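Local coordinates for protein BSU-2 beta-lactamase (Bacillus subtilis, PDB 6W5E) that probably hydrolyses beta-lactam antibiotics as a class D beta-lactamase, opening the four-membered ring, at residues K142-L145 and H146-S149. Sequence-based numbering, arbitrary orientation.
Sequences KTWL and HTLS
W144 and L148 meet one turn apart where helix 138-147 closes in a Schellman motif, in the helical part of this penicillin-recognising, class D beta-lactamase fold. Backbone bonds of the i to i+4 kind carry the last turn: H146 N to K142 O, T147 N to T143 O and L148 N to W144 O. The bond from T147 N to T143 O, 3.0 Å, is the straightest at 168° at the hydrogen; that from L148 N to W144 O, 2.9 Å, bends to 143° as the coil ends. S149, with a positive phi, takes the chain out of the helix, and its N donates to H146 O at 3.2 Å.

Apolar contacts gather on the side turned to helix 81-88 and F189. L148 brings its CG to the edge of the W144 indole, near the ring plane, 4.5 Å from W144 CE3, while CG2 of the exposed T147 comes to the same CE3 obliquely at 4.2 Å. A broad, flat tryptophan suits this partly exposed place: its ring also lies nearly parallel to that of F189 and reaches I85 and Q88 of helix 81-88. L145 and L148, branched and fully apolar, both turn onto V81 of that helix, which fits their burial.

Polar side chains occupy the outer side. Threonine can fold its hydroxyl back over the helix: with OG1 beside its own backbone N (chi1 -74°), T147 adds a weak bond to T143 O, and CG2 is left on the indole's side, near CE3. K142 and H146 extend outward, and E153 receives both, its backbone O from K142 NZ and its OE1 from H146 ND1. L148 CG sits 3.3 Å from W144 O, the oxygen that L148 N also bonds.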
ATOM      1  N   LYS A 142      -4.428  -4.999  17.635  1.00 14.19           N
ATOM      2  CA  LYS A 142      -3.197  -5.653  18.069  1.00 14.90           C
ATOM      3  C   LYS A 142      -3.181  -7.127  17.679  1.00 14.69           C
ATOM      4  O   LYS A 142      -2.181  -7.631  17.149  1.00 14.54           O
ATOM      5  CB  LYS A 142      -3.023  -5.475  19.578  1.00 17.07           C
ATOM      6  CG  LYS A 142      -1.702  -5.989  20.115  1.00 23.01           C
ATOM      7  CD  LYS A 142      -0.526  -5.195  19.555  1.00 29.85           C
ATOM      8  CE  LYS A 142       0.748  -5.444  20.346  1.00 33.33           C
ATOM      9  NZ  LYS A 142       1.935  -4.845  19.683  1.00 33.85           N
ATOM     10  N   THR A 143      -4.287  -7.837  17.930  1.00 13.62           N
ATOM     11  CA  THR A 143      -4.366  -9.243  17.541  1.00 14.12           C
ATOM     12  C   THR A 143      -4.176  -9.406  16.038  1.00 13.55           C
ATOM     13  O   THR A 143      -3.412 -10.267  15.589  1.00 14.07           O
ATOM     14  CB  THR A 143      -5.708  -9.827  17.984  1.00 15.37           C
ATOM     15  OG1 THR A 143      -5.793  -9.793  19.413  1.00 17.65           O
ATOM     16  CG2 THR A 143      -5.858 -11.269  17.506  1.00 16.78           C
ATOM     17  N   TRP A 144      -4.846  -8.567  15.247  1.00 13.25           N
ATOM     18  CA  TRP A 144      -4.736  -8.685  13.796  1.00 13.91           C
ATOM     19  C   TRP A 144      -3.320  -8.393  13.304  1.00 12.99           C
ATOM     20  O   TRP A 144      -2.832  -9.058  12.387  1.00 13.18           O
ATOM     21  CB  TRP A 144      -5.758  -7.778  13.114  1.00 12.97           C
ATOM     22  CG  TRP A 144      -7.096  -8.431  12.965  1.00 12.35           C
ATOM     23  CD1 TRP A 144      -8.222  -8.197  13.705  1.00 13.89           C
ATOM     24  CD2 TRP A 144      -7.435  -9.456  12.029  1.00 14.05           C
ATOM     25  NE1 TRP A 144      -9.248  -9.016  13.277  1.00 13.75           N
ATOM     26  CE2 TRP A 144      -8.787  -9.792  12.245  1.00 13.74           C
ATOM     27  CE3 TRP A 144      -6.728 -10.114  11.016  1.00 13.72           C
ATOM     28  CZ2 TRP A 144      -9.443 -10.764  11.491  1.00 15.40           C
ATOM     29  CZ3 TRP A 144      -7.381 -11.080  10.272  1.00 15.82           C
ATOM     30  CH2 TRP A 144      -8.724 -11.395  10.511  1.00 15.93           C
ATOM     31  N   LEU A 145      -2.645  -7.394  13.881  1.00 13.49           N
ATOM     32  CA  LEU A 145      -1.292  -7.103  13.410  1.00 13.77           C
ATOM     33  C   LEU A 145      -0.328  -8.244  13.719  1.00 13.20           C
ATOM     34  O   LEU A 145       0.653  -8.433  12.989  1.00 14.89           O
ATOM     35  CB  LEU A 145      -0.787  -5.774  13.972  1.00 14.05           C
ATOM     36  CG  LEU A 145      -1.516  -4.515  13.473  1.00 15.80           C
ATOM     37  CD1 LEU A 145      -0.679  -3.275  13.721  1.00 17.75           C
ATOM     38  CD2 LEU A 145      -1.895  -4.606  11.999  1.00 15.22           C
ATOM     39  N   HIS A 146      -0.569  -9.012  14.788  1.00 14.52           N
ATOM     40  CA  HIS A 146       0.269 -10.192  14.987  1.00 15.25           C
ATOM     41  C   HIS A 146      -0.089 -11.299  14.006  1.00 15.38           C
ATOM     42  O   HIS A 146       0.803 -11.968  13.477  1.00 17.75           O
ATOM     43  CB  HIS A 146       0.239 -10.698  16.430  1.00 19.93           C
ATOM     44  CG  HIS A 146       1.414 -11.569  16.774  1.00 24.80           C
ATOM     45  ND1 HIS A 146       2.715 -11.123  16.685  1.00 28.61           N
ATOM     46  CD2 HIS A 146       1.491 -12.856  17.193  1.00 26.19           C
ATOM     47  CE1 HIS A 146       3.540 -12.091  17.041  1.00 29.82           C
ATOM     48  NE2 HIS A 146       2.822 -13.156  17.349  1.00 29.61           N
ATOM     49  N   THR A 147      -1.384 -11.497  13.742  1.00 15.08           N
ATOM     50  CA  THR A 147      -1.795 -12.450  12.712  1.00 14.30           C
ATOM     51  C   THR A 147      -1.124 -12.137  11.378  1.00 13.97           C
ATOM     52  O   THR A 147      -0.709 -13.047  10.651  1.00 15.68           O
ATOM     53  CB  THR A 147      -3.325 -12.441  12.576  1.00 14.01           C
ATOM     54  OG1 THR A 147      -3.898 -13.124  13.694  1.00 16.26           O
ATOM     55  CG2 THR A 147      -3.790 -13.121  11.291  1.00 14.94           C
ATOM     56  N   LEU A 148      -0.995 -10.855  11.051  1.00 15.30           N
ATOM     57  CA  LEU A 148      -0.494 -10.411   9.759  1.00 16.28           C
ATOM     58  C   LEU A 148       1.009 -10.162   9.735  1.00 16.17           C
ATOM     59  O   LEU A 148       1.545  -9.818   8.673  1.00 18.59           O
ATOM     60  CB  LEU A 148      -1.222  -9.139   9.337  1.00 15.04           C
ATOM     61  CG  LEU A 148      -2.727  -9.299   9.144  1.00 14.76           C
ATOM     62  CD1 LEU A 148      -3.366  -7.944   8.891  1.00 16.65           C
ATOM     63  CD2 LEU A 148      -3.027 -10.289   8.012  1.00 15.69           C
ATOM     64  N   SER A 149       1.697 -10.305  10.868  1.00 17.86           N
ATOM     65  CA  SER A 149       3.145 -10.110  10.934  1.00 18.06           C
ATOM     66  C   SER A 149       3.539  -8.735  10.402  1.00 17.97           C
ATOM     67  O   SER A 149       4.450  -8.599   9.583  1.00 19.23           O
ATOM     68  CB  SER A 149       3.883 -11.218  10.179  1.00 20.79           C
ATOM     69  OG  SER A 149       3.780 -12.456  10.853  1.00 24.76           O
TER